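Long-range contacts in pyruvate kinase 1 (Trypanosoma brucei brucei, PDB 4KCV), which catalyses the transfer of a phosphoryl group from phosphoenolpyruvate to ADP, yielding pyruvate and ATP at the last step of glycolysis: residues Leu83-Pro88 with Glu192-Asp197; Ile237-Asn242 with Gly258-Arg263; Pro292-Thr297 with Cys327-Gly332; Thr297-Ser302 with Val314-Asn319. All coordinates share one frame; numbering follows the deposited sequence.

Contact 1 (Leu83-Pro88 with Glu192-Asp197). With K (potassium ion), chain D.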
loop_
_atom_site.group_PDB
_atom_site.type_symbol
_atom_site.label_atom_id
_atom_site.label_comp_id
_atom_site.label_asym_id
_atom_site.label_seq_id
_atom_site.Cartn_x
_atom_site.Cartn_y
_atom_site.Cartn_z
ATOM N N LEU A 83 -29.887 -23.022 20.619
ATOM C CA LEU A 83 -30.497 -22.822 21.923
ATOM C C LEU A 83 -29.845 -21.636 22.629
ATOM O O LEU A 83 -28.657 -21.646 22.872
ATOM C CB LEU A 83 -30.363 -24.090 22.786
ATOM C CG LEU A 83 -31.179 -24.152 24.097
ATOM C CD1 LEU A 83 -31.385 -25.606 24.541
ATOM C CD2 LEU A 83 -30.545 -23.320 25.221
ATOM N N ASP A 84 -30.627 -20.587 22.880
ATOM C CA ASP A 84 -30.100 -19.332 23.399
ATOM C C ASP A 84 -30.504 -19.258 24.869
ATOM O O ASP A 84 -31.702 -19.197 25.182
ATOM C CB ASP A 84 -30.704 -18.160 22.611
ATOM C CG ASP A 84 -30.101 -16.807 22.983
ATOM O OD1 ASP A 84 -29.999 -16.507 24.181
ATOM O OD2 ASP A 84 -29.870 -15.975 22.070
ATOM N N THR A 85 -29.521 -19.416 25.761
ATOM C CA THR A 85 -29.796 -19.603 27.184
ATOM C C THR A 85 -30.345 -18.321 27.836
ATOM O O THR A 85 -30.067 -17.203 27.390
ATOM C CB THR A 85 -28.528 -20.052 27.955
ATOM O OG1 THR A 85 -27.536 -19.008 27.913
ATOM C CG2 THR A 85 -27.964 -21.307 27.343
ATOM N N LYS A 86 -31.166 -18.500 28.858
ATOM C CA LYS A 86 -31.595 -17.402 29.705
ATOM C C LYS A 86 -30.376 -16.744 30.358
ATOM O O LYS A 86 -30.181 -15.548 30.250
ATOM C CB LYS A 86 -32.559 -17.920 30.774
ATOM C CG LYS A 86 -33.254 -16.836 31.593
ATOM C CD LYS A 86 -34.263 -17.477 32.551
ATOM C CE LYS A 86 -35.034 -16.441 33.360
ATOM N NZ LYS A 86 -35.704 -15.493 32.427
ATOM N N GLY A 87 -29.502 -17.555 30.937
ATOM C CA GLY A 87 -28.267 -17.043 31.490
ATOM C C GLY A 87 -28.512 -16.558 32.901
ATOM O O GLY A 87 -29.667 -16.479 33.339
ATOM N N PRO A 88 -27.434 -16.231 33.628
ATOM C CA PRO A 88 -27.594 -15.759 34.994
ATOM C C PRO A 88 -28.093 -14.319 34.969
ATOM O O PRO A 88 -27.924 -13.639 33.962
ATOM C CB PRO A 88 -26.161 -15.822 35.541
ATOM C CG PRO A 88 -25.307 -15.543 34.345
ATOM C CD PRO A 88 -26.028 -16.170 33.176
ATOM N N GLU A 192 -28.823 -22.745 37.517
ATOM C CA GLU A 192 -29.483 -24.045 37.674
ATOM C C GLU A 192 -30.488 -24.302 36.549
ATOM O O GLU A 192 -30.526 -25.394 35.990
ATOM C CB GLU A 192 -30.156 -24.150 39.044
ATOM C CG GLU A 192 -30.338 -25.563 39.551
ATOM C CD GLU A 192 -29.018 -26.256 39.849
ATOM O OE1 GLU A 192 -28.711 -27.256 39.167
ATOM O OE2 GLU A 192 -28.293 -25.808 40.770
ATOM N N LYS A 193 -31.219 -23.267 36.139
ATOM C CA LYS A 193 -32.092 -23.394 34.983
ATOM C C LYS A 193 -31.304 -23.654 33.693
ATOM O O LYS A 193 -31.700 -24.491 32.881
ATOM C CB LYS A 193 -32.994 -22.169 34.811
ATOM C CG LYS A 193 -33.897 -22.285 33.578
ATOM C CD LYS A 193 -34.510 -20.958 33.177
ATOM C CE LYS A 193 -35.811 -21.144 32.389
ATOM N NZ LYS A 193 -35.613 -21.641 30.994
ATOM N N ASP A 194 -30.182 -22.959 33.515
ATOM C CA ASP A 194 -29.375 -23.142 32.297
ATOM C C ASP A 194 -28.943 -24.604 32.177
ATOM O O ASP A 194 -29.061 -25.207 31.114
ATOM C CB ASP A 194 -28.148 -22.226 32.289
ATOM C CG ASP A 194 -28.502 -20.750 32.093
ATOM O OD1 ASP A 194 -29.576 -20.432 31.487
ATOM O OD2 ASP A 194 -27.655 -19.904 32.479
ATOM N N ARG A 195 -28.615 -25.214 33.310
ATOM C CA ARG A 195 -28.225 -26.614 33.331
ATOM C C ARG A 195 -29.310 -27.522 32.816
ATOM O O ARG A 195 -29.036 -28.465 32.084
ATOM C CB ARG A 195 -27.845 -27.047 34.728
ATOM C CG ARG A 195 -26.488 -26.561 35.129
ATOM C CD ARG A 195 -26.041 -27.234 36.412
ATOM N NE ARG A 195 -24.765 -26.680 36.821
ATOM C CZ ARG A 195 -23.590 -27.048 36.322
ATOM N NH1 ARG A 195 -23.506 -28.076 35.486
ATOM N NH2 ARG A 195 -22.491 -26.405 36.684
ATOM N N LYS A 196 -30.529 -27.320 33.287
ATOM C CA LYS A 196 -31.630 -28.146 32.815
ATOM C C LYS A 196 -31.893 -27.857 31.332
ATOM O O LYS A 196 -32.243 -28.739 30.567
ATOM C CB LYS A 196 -32.882 -27.896 33.654
ATOM C CG LYS A 196 -32.751 -28.374 35.095
ATOM C CD LYS A 196 -34.113 -28.587 35.747
ATOM C CE LYS A 196 -34.786 -27.260 36.121
ATOM N NZ LYS A 196 -35.769 -27.398 37.248
ATOM N N ASP A 197 -31.685 -26.612 30.934
ATOM C CA ASP A 197 -31.888 -26.219 29.535
ATOM C C ASP A 197 -30.834 -26.851 28.612
ATOM O O ASP A 197 -31.184 -27.461 27.600
ATOM C CB ASP A 197 -31.919 -24.683 29.408
ATOM C CG ASP A 197 -33.162 -24.052 30.099
ATOM O OD1 ASP A 197 -34.108 -24.796 30.449
ATOM O OD2 ASP A 197 -33.217 -22.810 30.231
HETATM K K K D . -31.875 -15.544 25.901
HETATM O O HOH W 1 -26.078 -19.746 30.082
HETATM O O HOH W 2 -31.427 -21.276 29.613
HETATM O O HOH W 3 -30.765 -13.915 27.997
HETATM O O HOH W 4 -31.124 -18.789 34.088
HETATM O O HOH W 5 -32.133 -12.931 24.756
#

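Contact 2 (Ile237-Asn242 with Gly258-Arg263). With MG (magnesium ion), chain C; AKG (2-oxoglutaric acid), chain E.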
loop_
_atom_site.group_PDB
_atom_site.type_symbol
_atom_site.label_atom_id
_atom_site.label_comp_id
_atom_site.label_asym_id
_atom_site.label_seq_id
_atom_site.Cartn_x
_atom_site.Cartn_y
_atom_site.Cartn_z
ATOM N N ILE A 237 -21.477 -20.499 20.890
ATOM C CA ILE A 237 -21.401 -19.152 20.371
ATOM C C ILE A 237 -21.587 -18.225 21.548
ATOM O O ILE A 237 -22.672 -18.175 22.110
ATOM C CB ILE A 237 -22.540 -18.890 19.345
ATOM C CG1 ILE A 237 -22.549 -19.976 18.277
ATOM C CG2 ILE A 237 -22.361 -17.531 18.681
ATOM C CD1 ILE A 237 -21.284 -20.027 17.456
ATOM N N SER A 238 -20.518 -17.552 21.979
ATOM C CA SER A 238 -20.606 -16.720 23.173
ATOM C C SER A 238 -21.253 -15.392 22.850
ATOM O O SER A 238 -20.879 -14.722 21.861
ATOM C CB SER A 238 -19.221 -16.486 23.794
ATOM O OG SER A 238 -18.664 -17.692 24.290
ATOM N N LYS A 239 -22.226 -15.002 23.680
ATOM C CA LYS A 239 -22.907 -13.722 23.513
ATOM C C LYS A 239 -22.199 -12.642 24.320
ATOM O O LYS A 239 -22.004 -12.774 25.551
ATOM C CB LYS A 239 -24.372 -13.836 23.941
ATOM C CG LYS A 239 -25.125 -14.949 23.202
ATOM C CD LYS A 239 -26.544 -15.160 23.731
ATOM C CE LYS A 239 -27.355 -13.864 23.813
ATOM N NZ LYS A 239 -28.617 -14.084 24.599
ATOM N N ILE A 240 -21.688 -11.641 23.616
ATOM C CA ILE A 240 -20.961 -10.554 24.279
ATOM C C ILE A 240 -21.949 -9.450 24.667
ATOM O O ILE A 240 -22.629 -8.874 23.798
ATOM C CB ILE A 240 -19.840 -9.987 23.369
ATOM C CG1 ILE A 240 -18.840 -11.090 23.010
ATOM C CG2 ILE A 240 -19.126 -8.814 24.034
ATOM C CD1 ILE A 240 -18.065 -11.675 24.186
ATOM N N GLU A 241 -22.145 -9.264 25.979
ATOM C CA GLU A 241 -23.265 -8.439 26.461
ATOM C C GLU A 241 -22.891 -7.336 27.440
ATOM O O GLU A 241 -23.754 -6.584 27.844
ATOM C CB GLU A 241 -24.367 -9.296 27.087
ATOM C CG GLU A 241 -24.668 -10.581 26.361
ATOM C CD GLU A 241 -26.055 -11.100 26.685
ATOM O OE1 GLU A 241 -27.018 -10.327 26.520
ATOM O OE2 GLU A 241 -26.198 -12.293 27.017
ATOM N N ASN A 242 -21.624 -7.260 27.844
ATOM C CA ASN A 242 -21.187 -6.223 28.772
ATOM C C ASN A 242 -19.726 -5.862 28.562
ATOM O O ASN A 242 -19.064 -6.438 27.695
ATOM C CB ASN A 242 -21.487 -6.636 30.248
ATOM C CG ASN A 242 -20.421 -7.564 30.853
ATOM O OD1 ASN A 242 -19.701 -8.270 30.139
ATOM N ND2 ASN A 242 -20.350 -7.589 32.214
ATOM N N GLY A 258 -17.519 -19.395 18.241
ATOM C CA GLY A 258 -18.119 -18.264 17.522
ATOM C C GLY A 258 -18.586 -17.219 18.523
ATOM O O GLY A 258 -18.517 -17.440 19.740
ATOM N N ILE A 259 -19.041 -16.075 18.016
ATOM C CA ILE A 259 -19.422 -14.950 18.861
ATOM C C ILE A 259 -20.741 -14.370 18.353
ATOM O O ILE A 259 -21.002 -14.364 17.132
ATOM C CB ILE A 259 -18.342 -13.841 18.824
ATOM C CG1 ILE A 259 -17.039 -14.325 19.490
ATOM C CG2 ILE A 259 -18.854 -12.555 19.486
ATOM C CD1 ILE A 259 -17.187 -14.685 20.976
ATOM N N MET A 260 -21.604 -13.959 19.281
ATOM C CA MET A 260 -22.719 -13.085 18.929
ATOM C C MET A 260 -22.505 -11.722 19.537
ATOM O O MET A 260 -22.247 -11.606 20.728
ATOM C CB MET A 260 -24.071 -13.645 19.421
ATOM C CG MET A 260 -25.262 -12.776 18.995
ATOM S SD MET A 260 -26.752 -13.056 19.976
ATOM C CE MET A 260 -27.066 -14.761 19.546
ATOM N N VAL A 261 -22.630 -10.682 18.726
ATOM C CA VAL A 261 -22.577 -9.320 19.244
ATOM C C VAL A 261 -23.973 -8.973 19.691
ATOM O O VAL A 261 -24.823 -8.649 18.857
ATOM C CB VAL A 261 -22.134 -8.310 18.160
ATOM C CG1 VAL A 261 -22.165 -6.897 18.714
ATOM C CG2 VAL A 261 -20.744 -8.655 17.635
ATOM N N ALA A 262 -24.252 -9.208 20.968
ATOM C CA ALA A 262 -25.617 -9.170 21.476
ATOM C C ALA A 262 -25.957 -7.736 21.860
ATOM O O ALA A 262 -25.847 -7.353 23.020
ATOM C CB ALA A 262 -25.743 -10.098 22.695
ATOM N N ARG A 263 -26.340 -6.937 20.878
ATOM C CA ARG A 263 -26.289 -5.457 21.010
ATOM C C ARG A 263 -27.333 -4.881 21.969
ATOM O O ARG A 263 -27.182 -3.777 22.474
ATOM C CB ARG A 263 -26.434 -4.809 19.632
ATOM C CG ARG A 263 -25.322 -5.184 18.677
ATOM C CD ARG A 263 -25.423 -4.379 17.392
ATOM N NE ARG A 263 -26.728 -4.525 16.761
ATOM C CZ ARG A 263 -27.078 -3.932 15.628
ATOM N NH1 ARG A 263 -26.214 -3.162 14.973
ATOM N NH2 ARG A 263 -28.315 -4.068 15.169
HETATM MG MG MG C . -29.222 -10.483 25.819
HETATM C C1 AKG E . -29.251 -9.128 23.204
HETATM O O1 AKG E . -29.179 -8.432 22.174
HETATM O O2 AKG E . -29.081 -8.586 24.321
HETATM C C2 AKG E . -29.490 -10.661 23.108
HETATM O O5 AKG E . -29.616 -11.377 24.119
HETATM C C3 AKG E . -29.771 -11.207 21.699
HETATM C C4 AKG E . -31.273 -11.530 21.586
HETATM C C5 AKG E . -32.074 -10.232 21.391
HETATM O O3 AKG E . -32.065 -9.398 22.323
HETATM O O4 AKG E . -32.698 -10.117 20.325
HETATM O O HOH W 6 -28.964 -12.328 27.326
#

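Contact 3 (Pro292-Thr297 with Cys327-Gly332). With AKG (2-oxoglutaric acid), chain E.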
loop_
_atom_site.group_PDB
_atom_site.type_symbol
_atom_site.label_atom_id
_atom_site.label_comp_id
_atom_site.label_asym_id
_atom_site.label_seq_id
_atom_site.Cartn_x
_atom_site.Cartn_y
_atom_site.Cartn_z
ATOM N N PRO A 292 -17.025 -17.868 13.192
ATOM C CA PRO A 292 -18.303 -17.253 12.825
ATOM C C PRO A 292 -18.768 -16.194 13.816
ATOM O O PRO A 292 -18.545 -16.299 15.025
ATOM C CB PRO A 292 -19.289 -18.449 12.775
ATOM C CG PRO A 292 -18.584 -19.564 13.513
ATOM C CD PRO A 292 -17.116 -19.338 13.284
ATOM N N VAL A 293 -19.273 -15.102 13.277
ATOM C CA VAL A 293 -19.766 -14.044 14.115
ATOM C C VAL A 293 -21.154 -13.608 13.690
ATOM O O VAL A 293 -21.448 -13.542 12.489
ATOM C CB VAL A 293 -18.768 -12.863 14.209
ATOM C CG1 VAL A 293 -18.526 -12.228 12.847
ATOM C CG2 VAL A 293 -19.253 -11.820 15.236
ATOM N N ILE A 294 -22.040 -13.433 14.676
ATOM C CA ILE A 294 -23.437 -13.054 14.426
ATOM C C ILE A 294 -23.692 -11.652 14.941
ATOM O O ILE A 294 -23.347 -11.336 16.094
ATOM C CB ILE A 294 -24.411 -14.012 15.156
ATOM C CG1 ILE A 294 -24.095 -15.476 14.773
ATOM C CG2 ILE A 294 -25.861 -13.635 14.835
ATOM C CD1 ILE A 294 -24.873 -16.514 15.551
ATOM N N CYS A 295 -24.248 -10.790 14.096
ATOM C CA CYS A 295 -24.733 -9.502 14.576
ATOM C C CYS A 295 -26.248 -9.597 14.881
ATOM O O CYS A 295 -26.999 -10.168 14.104
ATOM C CB CYS A 295 -24.447 -8.389 13.546
ATOM S SG CYS A 295 -24.980 -6.715 14.091
ATOM N N ALA A 296 -26.658 -9.095 16.040
ATOM C CA ALA A 296 -28.028 -9.305 16.556
ATOM C C ALA A 296 -28.666 -7.993 17.053
ATOM O O ALA A 296 -27.964 -7.068 17.497
ATOM C CB ALA A 296 -28.018 -10.334 17.694
ATOM N N THR A 297 -29.992 -7.953 17.002
ATOM C CA THR A 297 -30.837 -7.095 17.848
ATOM C C THR A 297 -31.350 -5.853 17.120
ATOM O O THR A 297 -30.578 -4.954 16.798
ATOM C CB THR A 297 -30.167 -6.698 19.171
ATOM O OG1 THR A 297 -29.796 -7.886 19.874
ATOM C CG2 THR A 297 -31.162 -5.886 20.054
ATOM N N CYS A 327 -23.251 -13.762 9.910
ATOM C CA CYS A 327 -24.677 -13.856 10.073
ATOM C C CYS A 327 -25.244 -12.550 10.548
ATOM O O CYS A 327 -24.620 -11.840 11.351
ATOM C CB CYS A 327 -25.048 -14.938 11.092
ATOM S SG CYS A 327 -24.414 -16.581 10.709
ATOM N N VAL A 328 -26.519 -12.349 10.219
ATOM C CA VAL A 328 -27.339 -11.395 10.910
ATOM C C VAL A 328 -28.577 -12.083 11.470
ATOM O O VAL A 328 -28.952 -13.170 11.029
ATOM C CB VAL A 328 -27.759 -10.265 9.967
ATOM C CG1 VAL A 328 -26.554 -9.351 9.689
ATOM C CG2 VAL A 328 -28.313 -10.845 8.669
ATOM N N MET A 329 -29.213 -11.443 12.441
ATOM C CA MET A 329 -30.175 -12.136 13.262
ATOM C C MET A 329 -31.455 -11.328 13.384
ATOM O O MET A 329 -31.443 -10.079 13.368
ATOM C CB MET A 329 -29.596 -12.454 14.647
ATOM C CG MET A 329 -30.511 -13.317 15.519
ATOM S SD MET A 329 -29.674 -13.989 16.973
ATOM C CE MET A 329 -30.419 -12.948 18.242
ATOM N N LEU A 330 -32.555 -12.052 13.522
ATOM C CA LEU A 330 -33.836 -11.469 13.775
ATOM C C LEU A 330 -34.370 -12.070 15.084
ATOM O O LEU A 330 -34.176 -13.276 15.359
ATOM C CB LEU A 330 -34.774 -11.763 12.601
ATOM C CG LEU A 330 -34.334 -11.102 11.280
ATOM C CD1 LEU A 330 -35.077 -11.697 10.093
ATOM C CD2 LEU A 330 -34.554 -9.585 11.362
ATOM N N SER A 331 -34.955 -11.215 15.919
ATOM C CA SER A 331 -35.558 -11.652 17.174
ATOM C C SER A 331 -37.076 -11.508 17.101
ATOM O O SER A 331 -37.752 -12.340 16.489
ATOM C CB SER A 331 -34.984 -10.855 18.356
ATOM O OG SER A 331 -33.605 -11.187 18.536
ATOM N N GLY A 332 -37.607 -10.456 17.713
ATOM C CA GLY A 332 -39.063 -10.254 17.742
ATOM C C GLY A 332 -39.656 -10.169 16.331
ATOM O O GLY A 332 -40.802 -10.557 16.112
HETATM C C1 AKG E . -29.251 -9.128 23.204
HETATM O O1 AKG E . -29.179 -8.432 22.174
HETATM O O2 AKG E . -29.081 -8.586 24.321
HETATM C C2 AKG E . -29.490 -10.661 23.108
HETATM O O5 AKG E . -29.616 -11.377 24.119
HETATM C C3 AKG E . -29.771 -11.207 21.699
HETATM C C4 AKG E . -31.273 -11.530 21.586
HETATM C C5 AKG E . -32.074 -10.232 21.391
HETATM O O3 AKG E . -32.065 -9.398 22.323
HETATM O O4 AKG E . -32.698 -10.117 20.325
HETATM O O HOH W 7 -31.835 -10.006 16.519
#

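Contact 4 (Thr297-Ser302 with Val314-Asn319). With AKG (2-oxoglutaric acid), chain E.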
loop_
_atom_site.group_PDB
_atom_site.type_symbol
_atom_site.label_atom_id
_atom_site.label_comp_id
_atom_site.label_asym_id
_atom_site.label_seq_id
_atom_site.Cartn_x
_atom_site.Cartn_y
_atom_site.Cartn_z
ATOM N N THR A 297 -29.992 -7.953 17.002
ATOM C CA THR A 297 -30.837 -7.095 17.848
ATOM C C THR A 297 -31.350 -5.853 17.120
ATOM O O THR A 297 -30.578 -4.954 16.798
ATOM C CB THR A 297 -30.167 -6.698 19.171
ATOM O OG1 THR A 297 -29.796 -7.886 19.874
ATOM C CG2 THR A 297 -31.162 -5.886 20.054
ATOM N N GLN A 298 -32.662 -5.828 16.874
ATOM C CA GLN A 298 -33.368 -4.661 16.314
ATOM C C GLN A 298 -32.897 -4.270 14.916
ATOM O O GLN A 298 -33.110 -3.130 14.472
ATOM C CB GLN A 298 -33.295 -3.453 17.249
ATOM C CG GLN A 298 -33.970 -3.650 18.627
ATOM C CD GLN A 298 -33.817 -2.410 19.512
ATOM O OE1 GLN A 298 -32.758 -1.793 19.553
ATOM N NE2 GLN A 298 -34.911 -1.976 20.118
ATOM N N MET A 299 -32.344 -5.226 14.188
ATOM C CA MET A 299 -31.810 -4.926 12.860
ATOM C C MET A 299 -32.894 -4.473 11.894
ATOM O O MET A 299 -32.663 -3.586 11.067
ATOM C CB MET A 299 -31.046 -6.134 12.303
ATOM C CG MET A 299 -29.920 -6.590 13.226
ATOM S SD MET A 299 -28.611 -7.481 12.346
ATOM C CE MET A 299 -27.801 -6.080 11.559
ATOM N N LEU A 300 -34.082 -5.069 12.005
ATOM C CA LEU A 300 -35.215 -4.670 11.176
ATOM C C LEU A 300 -36.464 -4.480 12.041
ATOM O O LEU A 300 -37.563 -4.796 11.625
ATOM C CB LEU A 300 -35.465 -5.691 10.050
ATOM C CG LEU A 300 -34.384 -5.771 8.945
ATOM C CD1 LEU A 300 -34.640 -6.950 8.019
ATOM C CD2 LEU A 300 -34.309 -4.475 8.142
ATOM N N GLU A 301 -36.264 -3.912 13.229
ATOM C CA GLU A 301 -37.267 -3.896 14.286
ATOM C C GLU A 301 -38.653 -3.458 13.820
ATOM O O GLU A 301 -39.665 -4.058 14.199
ATOM C CB GLU A 301 -36.814 -3.003 15.425
ATOM C CG GLU A 301 -37.839 -2.883 16.532
ATOM C CD GLU A 301 -37.541 -3.812 17.677
ATOM O OE1 GLU A 301 -37.459 -3.304 18.814
ATOM O OE2 GLU A 301 -37.207 -5.004 17.423
ATOM N N SER A 302 -38.715 -2.368 13.067
ATOM C CA SER A 302 -39.994 -1.769 12.757
ATOM C C SER A 302 -40.852 -2.724 11.898
ATOM O O SER A 302 -42.061 -2.584 11.846
ATOM C CB SER A 302 -39.806 -0.441 12.029
ATOM O OG SER A 302 -39.363 -0.659 10.697
ATOM N N VAL A 314 -32.312 -0.664 7.042
ATOM C CA VAL A 314 -31.631 -1.157 5.854
ATOM C C VAL A 314 -30.104 -0.937 5.932
ATOM O O VAL A 314 -29.313 -1.809 5.582
ATOM C CB VAL A 314 -32.167 -0.507 4.581
ATOM C CG1 VAL A 314 -31.208 -0.769 3.427
ATOM C CG2 VAL A 314 -33.545 -1.075 4.258
ATOM N N SER A 315 -29.691 0.223 6.422
ATOM C CA SER A 315 -28.267 0.514 6.462
ATOM C C SER A 315 -27.565 -0.315 7.571
ATOM O O SER A 315 -26.470 -0.827 7.361
ATOM C CB SER A 315 -28.047 2.005 6.636
ATOM O OG SER A 315 -27.586 2.285 7.930
ATOM N N ASP A 316 -28.312 -0.648 8.626
ATOM C CA ASP A 316 -27.783 -1.462 9.707
ATOM C C ASP A 316 -27.448 -2.855 9.207
ATOM O O ASP A 316 -26.395 -3.419 9.540
ATOM C CB ASP A 316 -28.800 -1.542 10.853
ATOM C CG ASP A 316 -28.232 -2.221 12.114
ATOM O OD1 ASP A 316 -27.128 -1.857 12.555
ATOM O OD2 ASP A 316 -28.902 -3.121 12.664
ATOM N N VAL A 317 -28.371 -3.456 8.459
ATOM C CA VAL A 317 -28.126 -4.789 7.946
ATOM C C VAL A 317 -26.960 -4.750 6.937
ATOM O O VAL A 317 -26.053 -5.563 6.997
ATOM C CB VAL A 317 -29.384 -5.389 7.291
ATOM C CG1 VAL A 317 -29.048 -6.685 6.564
ATOM C CG2 VAL A 317 -30.472 -5.609 8.330
ATOM N N ALA A 318 -26.973 -3.775 6.046
ATOM C CA ALA A 318 -25.935 -3.685 5.023
ATOM C C ALA A 318 -24.562 -3.527 5.668
ATOM O O ALA A 318 -23.617 -4.207 5.301
ATOM C CB ALA A 318 -26.217 -2.516 4.076
ATOM N N ASN A 319 -24.499 -2.691 6.702
ATOM C CA ASN A 319 -23.247 -2.397 7.356
ATOM C C ASN A 319 -22.692 -3.547 8.205
ATOM O O ASN A 319 -21.462 -3.680 8.357
ATOM C CB ASN A 319 -23.351 -1.081 8.148
ATOM C CG ASN A 319 -23.192 0.141 7.251
ATOM O OD1 ASN A 319 -22.208 0.252 6.545
ATOM N ND2 ASN A 319 -24.191 1.013 7.222
HETATM C C1 AKG E . -29.251 -9.128 23.204
HETATM O O1 AKG E . -29.179 -8.432 22.174
HETATM O O2 AKG E . -29.081 -8.586 24.321
HETATM C C2 AKG E . -29.490 -10.661 23.108
HETATM O O5 AKG E . -29.616 -11.377 24.119
HETATM C C3 AKG E . -29.771 -11.207 21.699
HETATM C C4 AKG E . -31.273 -11.530 21.586
HETATM C C5 AKG E . -32.074 -10.232 21.391
HETATM O O3 AKG E . -32.065 -9.398 22.323
HETATM O O4 AKG E . -32.698 -10.117 20.325
#

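Contact 1 (Leu83-Pro88 with Glu192-Asp197)
Asp194, on the first turns of helix 192-203, reaches the loop that leaves strand 80-84 and takes hold of it at Gly87. Its CB sets out toward the loop, with CG turned beside its own backbone N (chi1 -70°). CG lies 3.8 Å from Gly87 CA. OD1 accepts the Gly87 N-H at 2.9 Å through its syn lone pair, in a fairly straight bond (161° at the hydrogen), and also touches Thr85 CB at 3.7 Å. A water bound to OD1 accepts the N-H of Lys86, so two successive amides of the loop are tied to this carboxylate, one directly and one through water. OD2 comes within 3.1 Å of Gly87 CA and takes a weak bond from a second water that also meets Thr85 OG1. At the more open side Lys86 and Lys193 cross at about a right angle, CD against CD at 3.5 Å; Lys193 NZ turns to Asp197 OD2 in a salt bridge of 2.8 Å, leaving the NZ atoms of Lys86 and Lys193 6.3 Å apart. Deeper in, Leu83 CD1 packs on the backbone O of Asp197. Thr85 O and Asp84 OD1 face the other way and bind potassium together with Asn52 and Ser54. The helix thus packs against the outlet of barrel strand 80-84, next to strand 208-211, on which Leu83 and Thr85 also rest.

Contact 2 (Ile237-Asn242 with Gly258-Arg263)
Ser238 is held by the neighbouring strand through both its backbone N-H and its C=O: the N-H donates to Gly258 O at 3.0 Å, and the O receives Met260 N at 2.8 Å. Ile240 N then donates to Met260 O at 2.9 Å, while Ala262 N closes the series on Ile240 O with a longer bond of 3.3 Å. These are parallel neighbours, strands 235-240 and 258-262 of the eight-stranded TIM barrel, joined by helices 243-247 and 249-255. Lys239 and Met260 point the same way, side by side, on the face that carries the ligand. Bent at chi3 (51°), the lysine brings NZ to 2-oxoglutarate O5 at 2.9 Å; Ser212 and Asp84 also bond NZ. Glu241 OE1 binds magnesium at 2.3 Å, joined by Asp265, a water and ligand atoms O2 and O5. Its other oxygen, OE2, accepts from that water and from Phe213 N. Ala262 CB packs against Glu241 CG and ligand C1. On the opposite face of the sheet Ile240 CG1 rests on Ile259 CG2 at 3.8 Å, and Ser238 OG there bonds Ser256 OG.

Contact 3 (Pro292-Thr297 with Cys327-Gly332)
Strands 293-296 and 327-330 are the parallel ends of a beta-alpha-beta unit whose helix, 311-323, crosses over between them. Their backbones join at Cys327, whose N donates to Val293 O at 3.2 Å and whose O accepts Cys295 N at 3.0 Å. On one face Ile294 spans two residues of the partner strand, Cys327 and Met329. Its CG1 lies against Cys327 CB at 3.8 Å, while CG2, placed beside the carbonyl carbon, reaches forward to Met329 CB at 3.9 Å. Met329 leaves its strand with CG anti to the backbone N (chi1 -174°) and folds at the thioether, which brings CE onto Ala296 CB at 3.6 Å and to 2-oxoglutarate C4 at 3.7 Å. This methyl therefore joins the apolar strand packing to the aliphatic part of the ligand, and Met260 of the adjoining strand 258-262 covers the same region. Past Ala296 the backbones separate, and a water fills in: it accepts from Thr297 N at 2.8 Å, bonds Ser331 OG and donates weakly to Met329 O. Thr297 OG1 also points to ligand atom O1, though the bond as modelled is doubtfully short. Ligand contacts from residues at and just past the C-terminal ends of the strands are as expected of a TIM barrel, whose active site lies at that end of the sheet.

Contact 4 (Thr297-Ser302 with Val314-Asn319)
Met299 holds CG beside its backbone N (chi1 -57°), runs on extended and then bends at the sulfur (chi3 76°), which swings its methyl CE back over Asp316; the aspartate meets it with CG anti to the backbone N (chi1 -172°). The contact lies in the beta-alpha part of a TIM-barrel unit, where the loop after strand 293-296 folds back on helix 311-323. The two side chains cross at about a right angle. CE approaches Asp316 OD2 at 3.3 Å and lies close to the backbone O of Asp316 too, while Met299 CA also borders OD2. No hydrogen bond spans the two segments. The carboxylate finds its polar partners elsewhere: OD2 forms a salt bridge with Arg263, which also bonds Thr297 O, and OD1 bonds Ser315 of the second subunit. Met299 thus packs against a charge pair at a subunit interface. One helix position on, Val317 offers CG2 to both loop residues, touching Met299 CB at 4.0 Å and fitting against Leu300, whose chain it crosses nearly at right angles. Helix 340-356 closes this apolar patch through Met347 and Ile350. Within the loop, Gln298 NE2 donates to Glu301 OE1 at 3.2 Å, entering from above the carboxylate plane, while Gln298 OE1 accepts from Arg311 N of the second subunit. Leu300 itself divides its contact between two atoms, CG and CD2, each 4.0 Å from Val317 CG2.

All four contacts lie in the TIM-barrel domain. Contact 1 comes first along the chain, then contact 2, then contact 3, which encloses contact 4 and shares Thr297 with it. Contacts 1, 2 and 3 reach the same closed sheet; strands 258-262 and 293-296 are neighbours in it, and contacts 2 and 3 are about 10 Å apart between centres. Contact 1 joins contact 2 through the Asp84-Lys239 salt bridge, beside the potassium and the ligand. Contacts 2 and 4 are about 17 Å apart between centres. Contacts 1 and 4, about 27 Å apart between centres, do not touch; Arg263 and the shared Thr297 connect the ligand site to the subunit interface at contact 4.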